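Local coordinates for protein peptidase M42 (Thaumarchaeota archaeon SCGC AB-539-E09, PDB 5DS0) that probably removes residues from the amino ends of peptides as a cobalt-bound M42-family aminopeptidase that assembles from twelve copies of the chain, at residues R58-H66 / V228-E237; L253-G261 / L331-L342. All blocks are in the same frame, centred on the assembly; numbering follows the deposited sequence.

Contact 1: residues R58-H66 / V228-E237; sequences RPRILMAGH and VDPDVALVLE. With CO (cobalt (II) ion), chain T.
Strands 60-66 and 232-237 run side by side in the same direction, their short axes 4.7 Å apart and inclined by 16°, as neighbouring parallel strands in the large mixed sheet of an M42 metallopeptidase. The evidence for the pairing is a ladder of alternating backbone bonds: Leu62 N donates to Val232 O, Leu62 O receives Leu234 N at 2.8 Å, and the same alternation carries on through Ala64 to Leu236 N. At the start of the ladder Arg60 O takes two donors, Asp231 N and Val232 N. Side chains divide between the two faces. Leu62, on the face with Ala64, Ala233 and Val235, lies alongside the Pro230 ring, CB to CB 3.7 Å; Ile305 of helix 302-305 covers this face. The selenomethionine Met63 and Leu234 cross on the other face, CG to CB 4.2 Å.

The entry to the strands is ionic. Asp231 OD2 is gripped twice: Arg58 NE reaches its syn lone pair at 2.9 Å, nearly straight at 171°, while Arg60 N takes the anti one. Arg58 meets this carboxylate with its guanidinium plane turned 86° from it, and its NH1 also forms a salt bridge with Asp229 OD2. The extended Arg60 chain passes over one face of the Arg58 guanidinium, offset toward its rim, and delivers NH1 to Val228 O at 2.6 Å, from above the carbonyl plane.

At the far end the strands lead into the metal centre. His66 ND1 bonds to Asp68 O, which fixes the ring and leaves NE2 for the cobalt. The site also includes Asp180 and Glu214. His66 NE2 lies 2.1 Å from the cobalt, and Glu237 chelates it through both carboxylate oxygens, OE2 the closer at 2.2 Å.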
ATOM      1  N   ARG C  58      19.032 -60.971  14.291  1.00 57.38           N
ATOM      2  CA  ARG C  58      18.266 -60.277  13.270  1.00 55.50           C
ATOM      3  C   ARG C  58      16.814 -60.760  13.373  1.00 53.12           C
ATOM      4  O   ARG C  58      16.599 -61.932  13.677  1.00 54.21           O
ATOM      5  CB  ARG C  58      18.909 -60.542  11.892  1.00 57.44           C
ATOM      6  CG  ARG C  58      20.242 -59.795  11.753  1.00 58.91           C
ATOM      7  CD  ARG C  58      20.523 -59.083  10.434  1.00 59.95           C
ATOM      8  NE  ARG C  58      20.626 -57.626  10.607  1.00 59.35           N
ATOM      9  CZ  ARG C  58      21.732 -56.891  10.761  1.00 59.32           C
ATOM     10  NH1 ARG C  58      21.636 -55.570  10.891  1.00 57.44           N
ATOM     11  NH2 ARG C  58      22.934 -57.431  10.780  1.00 60.70           N
ATOM     12  N   PRO C  59      15.818 -59.896  13.150  1.00 50.17           N
ATOM     13  CA  PRO C  59      15.981 -58.509  12.696  1.00 48.86           C
ATOM     14  C   PRO C  59      16.297 -57.542  13.818  1.00 47.06           C
ATOM     15  O   PRO C  59      15.939 -57.790  14.970  1.00 47.90           O
ATOM     16  CB  PRO C  59      14.607 -58.171  12.123  1.00 48.26           C
ATOM     17  CG  PRO C  59      13.664 -59.002  12.929  1.00 48.12           C
ATOM     18  CD  PRO C  59      14.400 -60.249  13.339  1.00 49.42           C
ATOM     19  N   ARG C  60      16.974 -56.455  13.480  1.00 46.14           N
ATOM     20  CA  ARG C  60      17.240 -55.389  14.432  1.00 45.43           C
ATOM     21  C   ARG C  60      16.140 -54.334  14.348  1.00 43.74           C
ATOM     22  O   ARG C  60      15.932 -53.725  13.293  1.00 42.89           O
ATOM     23  CB  ARG C  60      18.591 -54.746  14.149  1.00 46.68           C
ATOM     24  CG  ARG C  60      19.760 -55.690  14.290  1.00 48.64           C
ATOM     25  CD  ARG C  60      21.077 -54.953  14.134  1.00 50.30           C
ATOM     26  NE  ARG C  60      22.217 -55.869  14.203  1.00 52.67           N
ATOM     27  CZ  ARG C  60      23.493 -55.497  14.154  1.00 53.91           C
ATOM     28  NH1 ARG C  60      23.832 -54.217  14.045  1.00 53.81           N
ATOM     29  NH2 ARG C  60      24.448 -56.415  14.226  1.00 55.59           N
ATOM     30  N   ILE C  61      15.434 -54.144  15.463  1.00 42.59           N
ATOM     31  CA  ILE C  61      14.401 -53.118  15.584  1.00 42.05           C
ATOM     32  C   ILE C  61      15.005 -51.887  16.245  1.00 41.65           C
ATOM     33  O   ILE C  61      15.509 -51.966  17.358  1.00 41.06           O
ATOM     34  CB  ILE C  61      13.219 -53.533  16.496  1.00 41.69           C
ATOM     35  CG1 ILE C  61      12.798 -54.987  16.299  1.00 42.46           C
ATOM     36  CG2 ILE C  61      12.036 -52.625  16.260  1.00 41.26           C
ATOM     37  CD1 ILE C  61      12.382 -55.338  14.903  1.00 42.92           C
ATOM     38  N   LEU C  62      14.929 -50.749  15.575  1.00 41.83           N
ATOM     39  CA  LEU C  62      15.373 -49.497  16.168  1.00 41.20           C
ATOM     40  C   LEU C  62      14.163 -48.683  16.602  1.00 41.09           C
ATOM     41  O   LEU C  62      13.324 -48.343  15.764  1.00 41.31           O
ATOM     42  CB  LEU C  62      16.214 -48.702  15.169  1.00 41.01           C
ATOM     43  CG  LEU C  62      16.638 -47.294  15.590  1.00 40.35           C
ATOM     44  CD1 LEU C  62      17.291 -47.280  16.957  1.00 40.51           C
ATOM     45  CD2 LEU C  62      17.585 -46.700  14.567  1.00 40.87           C
HETATM   46  N   MSE C  63      14.071 -48.393  17.895  1.00 48.43           N
HETATM   47  CA  MSE C  63      13.116 -47.425  18.394  1.00 48.77           C
HETATM   48  C   MSE C  63      13.863 -46.196  18.782  1.00 47.41           C
HETATM   49  O   MSE C  63      14.866 -46.279  19.479  1.00 49.60           O
HETATM   50  CB  MSE C  63      12.425 -47.901  19.639  1.00 51.54           C
HETATM   51  CG  MSE C  63      11.479 -49.054  19.370  1.00 55.94           C
HETATM   52 SE   MSE C  63      10.278 -49.182  20.931  0.85 62.33          SE
HETATM   53  CE  MSE C  63      11.513 -50.013  22.222  1.00 62.45           C
ATOM     54  N   ALA C  64      13.387 -45.033  18.365  1.00 45.12           N
ATOM     55  CA  ALA C  64      14.106 -43.800  18.628  1.00 44.26           C
ATOM     56  C   ALA C  64      13.187 -42.707  19.121  1.00 42.75           C
ATOM     57  O   ALA C  64      12.102 -42.518  18.575  1.00 43.13           O
ATOM     58  CB  ALA C  64      14.815 -43.336  17.373  1.00 45.06           C
ATOM     59  N   GLY C  65      13.624 -42.003  20.161  1.00 41.53           N
ATOM     60  CA  GLY C  65      12.963 -40.779  20.625  1.00 40.42           C
ATOM     61  C   GLY C  65      14.014 -39.773  21.038  1.00 39.88           C
ATOM     62  O   GLY C  65      14.899 -40.101  21.813  1.00 41.11           O
ATOM     63  N   HIS C  66      13.955 -38.562  20.505  1.00 38.80           N
ATOM     64  CA  HIS C  66      15.030 -37.606  20.755  1.00 38.36           C
ATOM     65  C   HIS C  66      14.879 -36.940  22.113  1.00 37.73           C
ATOM     66  O   HIS C  66      13.781 -36.555  22.502  1.00 37.19           O
ATOM     67  CB  HIS C  66      15.169 -36.573  19.615  1.00 38.24           C
ATOM     68  CG  HIS C  66      14.022 -35.618  19.484  1.00 37.33           C
ATOM     69  ND1 HIS C  66      13.968 -34.421  20.163  1.00 36.84           N
ATOM     70  CD2 HIS C  66      12.915 -35.658  18.705  1.00 37.21           C
ATOM     71  CE1 HIS C  66      12.864 -33.774  19.829  1.00 36.58           C
ATOM     72  NE2 HIS C  66      12.204 -34.506  18.950  1.00 36.85           N
ATOM     73  N   VAL C 228      23.741 -48.771  14.374  1.00 42.60           N
ATOM     74  CA  VAL C 228      22.841 -49.898  14.627  1.00 42.77           C
ATOM     75  C   VAL C 228      22.608 -50.813  13.421  1.00 43.84           C
ATOM     76  O   VAL C 228      22.499 -52.023  13.603  1.00 45.34           O
ATOM     77  CB  VAL C 228      21.489 -49.393  15.134  1.00 42.68           C
ATOM     78  CG1 VAL C 228      20.495 -50.536  15.273  1.00 42.70           C
ATOM     79  CG2 VAL C 228      21.663 -48.683  16.463  1.00 42.20           C
ATOM     80  N   ASP C 229      22.550 -50.257  12.205  1.00 43.97           N
ATOM     81  CA  ASP C 229      22.221 -51.034  10.985  1.00 43.43           C
ATOM     82  C   ASP C 229      20.867 -51.732  11.155  1.00 41.87           C
ATOM     83  O   ASP C 229      20.777 -52.956  11.131  1.00 41.46           O
ATOM     84  CB  ASP C 229      23.349 -52.048  10.639  1.00 44.68           C
ATOM     85  CG  ASP C 229      23.165 -52.726   9.262  1.00 45.73           C
ATOM     86  OD1 ASP C 229      22.365 -52.240   8.432  1.00 45.75           O
ATOM     87  OD2 ASP C 229      23.837 -53.762   9.021  1.00 45.70           O
ATOM     88  N   PRO C 230      19.804 -50.947  11.339  1.00 41.42           N
ATOM     89  CA  PRO C 230      18.500 -51.524  11.641  1.00 40.98           C
ATOM     90  C   PRO C 230      17.802 -52.125  10.428  1.00 40.93           C
ATOM     91  O   PRO C 230      17.984 -51.643   9.300  1.00 40.93           O
ATOM     92  CB  PRO C 230      17.713 -50.319  12.151  1.00 40.73           C
ATOM     93  CG  PRO C 230      18.273 -49.168  11.380  1.00 40.79           C
ATOM     94  CD  PRO C 230      19.738 -49.476  11.224  1.00 41.52           C
ATOM     95  N   ASP C 231      16.983 -53.144  10.676  1.00 40.81           N
ATOM     96  CA  ASP C 231      16.169 -53.777   9.636  1.00 41.40           C
ATOM     97  C   ASP C 231      14.745 -53.193   9.571  1.00 40.72           C
ATOM     98  O   ASP C 231      14.068 -53.291   8.540  1.00 41.71           O
ATOM     99  CB  ASP C 231      16.118 -55.284   9.865  1.00 42.44           C
ATOM    100  CG  ASP C 231      17.476 -55.932   9.732  1.00 44.17           C
ATOM    101  OD1 ASP C 231      18.019 -55.933   8.611  1.00 43.89           O
ATOM    102  OD2 ASP C 231      18.024 -56.414  10.758  1.00 46.84           O
ATOM    103  N   VAL C 232      14.289 -52.619  10.679  1.00 39.45           N
ATOM    104  CA  VAL C 232      13.018 -51.919  10.737  1.00 38.95           C
ATOM    105  C   VAL C 232      13.095 -50.880  11.854  1.00 39.05           C
ATOM    106  O   VAL C 232      13.768 -51.102  12.862  1.00 39.20           O
ATOM    107  CB  VAL C 232      11.848 -52.901  10.984  1.00 38.67           C
ATOM    108  CG1 VAL C 232      12.106 -53.747  12.205  1.00 38.63           C
ATOM    109  CG2 VAL C 232      10.524 -52.174  11.141  1.00 38.54           C
ATOM    110  N   ALA C 233      12.385 -49.765  11.695  1.00 38.37           N
ATOM    111  CA  ALA C 233      12.448 -48.693  12.678  1.00 37.60           C
ATOM    112  C   ALA C 233      11.081 -48.185  13.122  1.00 36.58           C
ATOM    113  O   ALA C 233      10.206 -47.936  12.302  1.00 36.54           O
ATOM    114  CB  ALA C 233      13.269 -47.551  12.120  1.00 37.95           C
ATOM    115  N   LEU C 234      10.930 -47.996  14.431  1.00 36.05           N
ATOM    116  CA  LEU C 234       9.749 -47.365  15.004  1.00 35.45           C
ATOM    117  C   LEU C 234      10.185 -46.074  15.660  1.00 35.33           C
ATOM    118  O   LEU C 234      10.829 -46.093  16.693  1.00 35.87           O
ATOM    119  CB  LEU C 234       9.114 -48.247  16.056  1.00 35.67           C
ATOM    120  CG  LEU C 234       8.764 -49.671  15.657  1.00 36.57           C
ATOM    121  CD1 LEU C 234       8.175 -50.398  16.860  1.00 37.20           C
ATOM    122  CD2 LEU C 234       7.797 -49.694  14.483  1.00 37.01           C
ATOM    123  N   VAL C 235       9.871 -44.946  15.046  1.00 35.30           N
ATOM    124  CA  VAL C 235      10.234 -43.673  15.617  1.00 34.88           C
ATOM    125  C   VAL C 235       9.077 -43.148  16.432  1.00 35.14           C
ATOM    126  O   VAL C 235       7.937 -43.134  15.974  1.00 35.07           O
ATOM    127  CB  VAL C 235      10.612 -42.680  14.529  1.00 35.04           C
ATOM    128  CG1 VAL C 235      10.779 -41.293  15.112  1.00 35.24           C
ATOM    129  CG2 VAL C 235      11.892 -43.130  13.865  1.00 35.61           C
ATOM    130  N   LEU C 236       9.377 -42.730  17.653  1.00 36.29           N
ATOM    131  CA  LEU C 236       8.368 -42.203  18.568  1.00 36.99           C
ATOM    132  C   LEU C 236       8.531 -40.716  18.671  1.00 37.36           C
ATOM    133  O   LEU C 236       9.621 -40.231  18.929  1.00 39.75           O
ATOM    134  CB  LEU C 236       8.534 -42.824  19.933  1.00 37.92           C
ATOM    135  CG  LEU C 236       8.324 -44.327  19.852  1.00 38.77           C
ATOM    136  CD1 LEU C 236       9.047 -45.103  20.942  1.00 39.92           C
ATOM    137  CD2 LEU C 236       6.849 -44.613  19.897  1.00 38.61           C
ATOM    138  N   GLU C 237       7.456 -39.993  18.423  1.00 37.15           N
ATOM    139  CA  GLU C 237       7.485 -38.541  18.389  1.00 36.63           C
ATOM    140  C   GLU C 237       6.201 -38.021  19.018  1.00 37.27           C
ATOM    141  O   GLU C 237       5.353 -38.798  19.458  1.00 37.72           O
ATOM    142  CB  GLU C 237       7.593 -38.027  16.951  1.00 35.65           C
ATOM    143  CG  GLU C 237       8.959 -37.507  16.518  1.00 35.98           C
ATOM    144  CD  GLU C 237       9.470 -36.233  17.216  1.00 35.19           C
ATOM    145  OE1 GLU C 237       8.792 -35.636  18.062  1.00 33.75           O
ATOM    146  OE2 GLU C 237      10.587 -35.813  16.860  1.00 35.29           O
TER
HETATM  147 CO    CO T 401      10.508 -33.872  17.906  1.00 22.75          CO

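Contact 2: residues L253-G261 / L331-L342; sequences LTKMGKGPG and LSLKDTENAIRL
Asp335, in the first turn of helix 333-342, turns its carboxylate onto the backbone of loop 253-261, where a type II beta turn from Lys255 to Lys258 and the residue after it present two N-H groups. CG stands anti to the carbonyl carbon and beside the backbone N (chi1 -73°), which brings the carboxylate to the loop: OD2 receives Gly257 N at 2.8 Å on its syn side, whereas OD1 takes Gly259 N at 2.8 Å from above the carboxylate plane, more bent at 134°. An asparagine in its place would probably leave one of these two amides without an acceptor and let the turn drift from the helix. Ser332 is the N-cap, its OG accepting from Asp335 N, so the residue holding the loop is itself fixed by the helix start. The selenomethionine Met256 touches this strand-to-helix junction, with CG 3.8 Å from Ser332 CB and SE against the Leu331 backbone. Gly257 has phi 98°, where a side chain would jam against the preceding carbonyl. One helical turn beyond Asp335, the Pro260 ring and the Asn338 side chain cross at about a right angle; Pro260 CB lies 4.2 Å from Ala339 CB, and Pro260 CD rests 3.7 Å from Asn338 CB.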
ATOM      1  N   LEU C 253      -5.040 -33.666  12.483  1.00 57.18           N
ATOM      2  CA  LEU C 253      -6.025 -34.710  12.685  1.00 57.25           C
ATOM      3  C   LEU C 253      -6.128 -35.215  14.125  1.00 55.56           C
ATOM      4  O   LEU C 253      -7.211 -35.634  14.526  1.00 55.94           O
ATOM      5  CB  LEU C 253      -5.742 -35.899  11.752  1.00 56.84           C
ATOM      6  CG  LEU C 253      -6.051 -35.647  10.269  1.00 58.70           C
ATOM      7  CD1 LEU C 253      -5.198 -36.544   9.378  1.00 59.13           C
ATOM      8  CD2 LEU C 253      -7.540 -35.793   9.967  1.00 57.58           C
ATOM      9  N   THR C 254      -5.030 -35.196  14.889  1.00 50.46           N
ATOM     10  CA  THR C 254      -5.003 -35.898  16.173  1.00 47.77           C
ATOM     11  C   THR C 254      -5.597 -35.087  17.305  1.00 47.15           C
ATOM     12  O   THR C 254      -5.527 -33.865  17.308  1.00 45.71           O
ATOM     13  CB  THR C 254      -3.592 -36.329  16.579  1.00 47.62           C
ATOM     14  OG1 THR C 254      -2.720 -35.201  16.583  1.00 47.55           O
ATOM     15  CG2 THR C 254      -3.060 -37.351  15.614  1.00 48.23           C
ATOM     16  N   LYS C 255      -6.196 -35.803  18.250  1.00 46.78           N
ATOM     17  CA  LYS C 255      -6.794 -35.220  19.435  1.00 48.20           C
ATOM     18  C   LYS C 255      -6.202 -35.848  20.679  1.00 45.22           C
ATOM     19  O   LYS C 255      -5.986 -37.059  20.736  1.00 46.06           O
ATOM     20  CB  LYS C 255      -8.307 -35.439  19.414  1.00 52.45           C
ATOM     21  CG  LYS C 255      -8.996 -34.823  18.206  1.00 57.92           C
ATOM     22  CD  LYS C 255     -10.507 -34.858  18.317  1.00 63.94           C
ATOM     23  CE  LYS C 255     -11.182 -33.973  17.280  1.00 68.55           C
ATOM     24  NZ  LYS C 255     -10.997 -32.512  17.515  1.00 73.44           N
HETATM   25  N   MSE C 256      -5.934 -35.032  21.680  1.00 42.77           N
HETATM   26  CA  MSE C 256      -5.360 -35.529  22.915  1.00 41.32           C
HETATM   27  C   MSE C 256      -6.404 -36.368  23.586  1.00 40.91           C
HETATM   28  O   MSE C 256      -7.550 -35.943  23.756  1.00 41.64           O
HETATM   29  CB  MSE C 256      -4.946 -34.362  23.794  1.00 41.42           C
HETATM   30  CG  MSE C 256      -4.247 -34.822  25.057  1.00 41.76           C
HETATM   31 SE   MSE C 256      -3.946 -33.291  26.257  0.81 44.68          SE
HETATM   32  CE  MSE C 256      -5.756 -32.954  26.951  1.00 44.29           C
ATOM     33  N   GLY C 257      -6.023 -37.585  23.953  1.00 40.20           N
ATOM     34  CA  GLY C 257      -6.915 -38.506  24.662  1.00 40.76           C
ATOM     35  C   GLY C 257      -7.607 -39.548  23.807  1.00 40.85           C
ATOM     36  O   GLY C 257      -8.229 -40.451  24.337  1.00 42.39           O
ATOM     37  N   LYS C 258      -7.476 -39.443  22.492  1.00 41.14           N
ATOM     38  CA  LYS C 258      -8.099 -40.376  21.555  1.00 41.52           C
ATOM     39  C   LYS C 258      -7.106 -41.405  21.015  1.00 38.91           C
ATOM     40  O   LYS C 258      -7.392 -42.103  20.050  1.00 38.10           O
ATOM     41  CB  LYS C 258      -8.725 -39.602  20.402  1.00 43.62           C
ATOM     42  CG  LYS C 258      -9.904 -38.753  20.817  1.00 46.94           C
ATOM     43  CD  LYS C 258     -11.159 -39.599  20.911  1.00 51.16           C
ATOM     44  CE  LYS C 258     -12.033 -39.181  22.085  1.00 55.20           C
ATOM     45  NZ  LYS C 258     -13.194 -40.106  22.198  1.00 57.00           N
ATOM     46  N   GLY C 259      -5.942 -41.501  21.645  1.00 37.41           N
ATOM     47  CA  GLY C 259      -5.002 -42.595  21.374  1.00 36.58           C
ATOM     48  C   GLY C 259      -3.758 -42.147  20.647  1.00 35.40           C
ATOM     49  O   GLY C 259      -3.714 -41.051  20.123  1.00 35.06           O
ATOM     50  N   PRO C 260      -2.729 -42.998  20.608  1.00 35.08           N
ATOM     51  CA  PRO C 260      -1.535 -42.644  19.861  1.00 34.59           C
ATOM     52  C   PRO C 260      -1.832 -42.478  18.389  1.00 34.25           C
ATOM     53  O   PRO C 260      -2.840 -42.977  17.891  1.00 34.83           O
ATOM     54  CB  PRO C 260      -0.609 -43.839  20.073  1.00 34.97           C
ATOM     55  CG  PRO C 260      -1.511 -44.961  20.461  1.00 35.80           C
ATOM     56  CD  PRO C 260      -2.591 -44.307  21.264  1.00 36.00           C
ATOM     57  N   GLY C 261      -0.949 -41.767  17.705  1.00 33.40           N
ATOM     58  CA  GLY C 261      -1.109 -41.512  16.292  1.00 32.88           C
ATOM     59  C   GLY C 261      -0.177 -42.369  15.472  1.00 32.58           C
ATOM     60  O   GLY C 261       0.822 -42.887  15.966  1.00 32.45           O
ATOM     61  N   LEU C 331      -0.032 -33.323  27.541  1.00 30.98           N
ATOM     62  CA  LEU C 331      -0.353 -34.589  26.879  1.00 31.70           C
ATOM     63  C   LEU C 331      -1.115 -35.527  27.809  1.00 32.04           C
ATOM     64  O   LEU C 331      -1.122 -35.321  29.013  1.00 31.49           O
ATOM     65  CB  LEU C 331       0.913 -35.255  26.310  1.00 31.73           C
ATOM     66  CG  LEU C 331       2.077 -35.616  27.227  1.00 32.04           C
ATOM     67  CD1 LEU C 331       1.754 -36.814  28.106  1.00 33.14           C
ATOM     68  CD2 LEU C 331       3.290 -35.941  26.392  1.00 31.97           C
ATOM     69  N   SER C 332      -1.732 -36.552  27.221  1.00 32.83           N
ATOM     70  CA  SER C 332      -2.544 -37.523  27.959  1.00 33.90           C
ATOM     71  C   SER C 332      -1.714 -38.721  28.427  1.00 34.04           C
ATOM     72  O   SER C 332      -1.038 -39.361  27.631  1.00 33.71           O
ATOM     73  CB  SER C 332      -3.680 -38.014  27.075  1.00 34.46           C
ATOM     74  OG  SER C 332      -4.255 -39.207  27.578  1.00 36.96           O
ATOM     75  N   LEU C 333      -1.776 -39.033  29.716  1.00 35.05           N
ATOM     76  CA  LEU C 333      -1.076 -40.202  30.254  1.00 35.57           C
ATOM     77  C   LEU C 333      -1.664 -41.499  29.730  1.00 36.93           C
ATOM     78  O   LEU C 333      -0.961 -42.500  29.626  1.00 37.21           O
ATOM     79  CB  LEU C 333      -1.115 -40.210  31.774  1.00 36.19           C
ATOM     80  CG  LEU C 333      -0.342 -39.053  32.387  1.00 36.37           C
ATOM     81  CD1 LEU C 333      -0.501 -39.089  33.893  1.00 37.76           C
ATOM     82  CD2 LEU C 333       1.135 -39.096  32.006  1.00 35.89           C
ATOM     83  N   LYS C 334      -2.956 -41.473  29.414  1.00 38.08           N
ATOM     84  CA  LYS C 334      -3.627 -42.602  28.818  1.00 38.81           C
ATOM     85  C   LYS C 334      -3.090 -42.885  27.413  1.00 38.33           C
ATOM     86  O   LYS C 334      -2.815 -44.042  27.091  1.00 38.54           O
ATOM     87  CB  LYS C 334      -5.118 -42.340  28.767  1.00 40.20           C
ATOM     88  CG  LYS C 334      -5.929 -43.546  28.350  1.00 41.79           C
ATOM     89  CD  LYS C 334      -7.352 -43.152  28.022  1.00 43.80           C
ATOM     90  CE  LYS C 334      -8.107 -44.355  27.488  1.00 46.08           C
ATOM     91  NZ  LYS C 334      -9.422 -43.962  26.899  1.00 48.07           N
ATOM     92  N   ASP C 335      -2.958 -41.850  26.585  1.00 37.93           N
ATOM     93  CA  ASP C 335      -2.370 -42.006  25.249  1.00 38.41           C
ATOM     94  C   ASP C 335      -0.967 -42.611  25.345  1.00 37.32           C
ATOM     95  O   ASP C 335      -0.605 -43.506  24.580  1.00 36.85           O
ATOM     96  CB  ASP C 335      -2.237 -40.656  24.535  1.00 40.21           C
ATOM     97  CG  ASP C 335      -3.573 -40.072  24.052  1.00 43.13           C
ATOM     98  OD1 ASP C 335      -4.591 -40.809  23.995  1.00 47.05           O
ATOM     99  OD2 ASP C 335      -3.589 -38.844  23.718  1.00 44.16           O
ATOM    100  N   THR C 336      -0.181 -42.101  26.291  1.00 36.75           N
ATOM    101  CA  THR C 336       1.181 -42.563  26.536  1.00 35.95           C
ATOM    102  C   THR C 336       1.193 -44.053  26.877  1.00 36.80           C
ATOM    103  O   THR C 336       1.960 -44.831  26.314  1.00 36.03           O
ATOM    104  CB  THR C 336       1.812 -41.772  27.701  1.00 35.78           C
ATOM    105  OG1 THR C 336       1.741 -40.388  27.395  1.00 35.06           O
ATOM    106  CG2 THR C 336       3.261 -42.151  27.930  1.00 35.10           C
ATOM    107  N   GLU C 337       0.339 -44.444  27.813  1.00 38.15           N
ATOM    108  CA  GLU C 337       0.232 -45.833  28.197  1.00 39.77           C
ATOM    109  C   GLU C 337      -0.061 -46.711  26.981  1.00 38.56           C
ATOM    110  O   GLU C 337       0.543 -47.771  26.803  1.00 38.15           O
ATOM    111  CB  GLU C 337      -0.853 -45.986  29.269  1.00 42.69           C
ATOM    112  CG  GLU C 337      -1.123 -47.416  29.713  1.00 46.17           C
ATOM    113  CD  GLU C 337       0.121 -48.145  30.211  1.00 48.72           C
ATOM    114  OE1 GLU C 337       1.103 -47.461  30.621  1.00 50.14           O
ATOM    115  OE2 GLU C 337       0.109 -49.404  30.226  1.00 49.96           O
ATOM    116  N   ASN C 338      -1.013 -46.280  26.166  1.00 37.97           N
ATOM    117  CA  ASN C 338      -1.387 -47.030  24.979  1.00 37.83           C
ATOM    118  C   ASN C 338      -0.272 -47.106  23.958  1.00 37.21           C
ATOM    119  O   ASN C 338      -0.168 -48.092  23.231  1.00 37.58           O
ATOM    120  CB  ASN C 338      -2.645 -46.443  24.338  1.00 37.65           C
ATOM    121  CG  ASN C 338      -3.916 -46.959  24.972  1.00 38.73           C
ATOM    122  OD1 ASN C 338      -3.972 -48.091  25.452  1.00 39.69           O
ATOM    123  ND2 ASN C 338      -4.956 -46.150  24.939  1.00 39.38           N
ATOM    124  N   ALA C 339       0.540 -46.063  23.870  1.00 36.30           N
ATOM    125  CA  ALA C 339       1.691 -46.107  22.977  1.00 35.85           C
ATOM    126  C   ALA C 339       2.671 -47.160  23.444  1.00 36.15           C
ATOM    127  O   ALA C 339       3.240 -47.889  22.640  1.00 35.38           O
ATOM    128  CB  ALA C 339       2.367 -44.751  22.916  1.00 36.21           C
ATOM    129  N   ILE C 340       2.850 -47.258  24.758  1.00 37.46           N
ATOM    130  CA  ILE C 340       3.718 -48.285  25.321  1.00 38.35           C
ATOM    131  C   ILE C 340       3.155 -49.674  25.005  1.00 40.18           C
ATOM    132  O   ILE C 340       3.878 -50.544  24.519  1.00 39.81           O
ATOM    133  CB  ILE C 340       3.910 -48.133  26.837  1.00 38.56           C
ATOM    134  CG1 ILE C 340       4.695 -46.869  27.150  1.00 37.77           C
ATOM    135  CG2 ILE C 340       4.652 -49.347  27.372  1.00 39.52           C
ATOM    136  CD1 ILE C 340       4.621 -46.481  28.608  1.00 38.64           C
ATOM    137  N   ARG C 341       1.863 -49.876  25.262  1.00 42.29           N
ATOM    138  CA  ARG C 341       1.214 -51.144  24.933  1.00 42.98           C
ATOM    139  C   ARG C 341       1.418 -51.492  23.462  1.00 41.98           C
ATOM    140  O   ARG C 341       1.791 -52.611  23.126  1.00 43.15           O
ATOM    141  CB  ARG C 341      -0.275 -51.090  25.226  1.00 45.29           C
ATOM    142  CG  ARG C 341      -0.633 -51.173  26.689  1.00 48.41           C
ATOM    143  CD  ARG C 341      -2.141 -51.164  26.871  1.00 52.15           C
ATOM    144  NE  ARG C 341      -2.547 -50.589  28.163  1.00 58.67           N
ATOM    145  CZ  ARG C 341      -2.921 -51.286  29.252  1.00 62.94           C
ATOM    146  NH1 ARG C 341      -3.298 -50.637  30.359  1.00 62.41           N
ATOM    147  NH2 ARG C 341      -2.872 -52.624  29.274  1.00 66.47           N
ATOM    148  N   LEU C 342       1.182 -50.523  22.593  1.00 40.54           N
ATOM    149  CA  LEU C 342       1.258 -50.760  21.165  1.00 40.74           C
ATOM    150  C   LEU C 342       2.655 -51.197  20.714  1.00 41.03           C
ATOM    151  O   LEU C 342       2.775 -52.149  19.942  1.00 42.88           O
ATOM    152  CB  LEU C 342       0.843 -49.505  20.395  1.00 39.64           C
ATOM    153  CG  LEU C 342       0.932 -49.600  18.873  1.00 39.18           C
ATOM    154  CD1 LEU C 342       0.050 -50.716  18.339  1.00 39.08           C
ATOM    155  CD2 LEU C 342       0.559 -48.269  18.239  1.00 39.27           C
TER

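How the contacts relate
Both contacts are largely buried and reach the same mixed sheet, but they hold different elements. Contact 1 joins two strands inside it, whereas contact 2 fastens a loop leading into strand 261-263 to the helix that follows strand 329-332. Strand 314-322, which pairs with 232-240, 261-263 and 329-332, lies between them. Their centres are 20 Å apart and their nearest atoms about 5 Å, without touching. Backbone ladder, ion pairs and metal ligands dominate contact 1, with 887 Å² buried; contact 2, at 399 Å², relies on one carboxylate and a proline. Solvent reaches contact 1 only partly, at its arginine-aspartate end, while contact 2 includes exposed lysines at its margin.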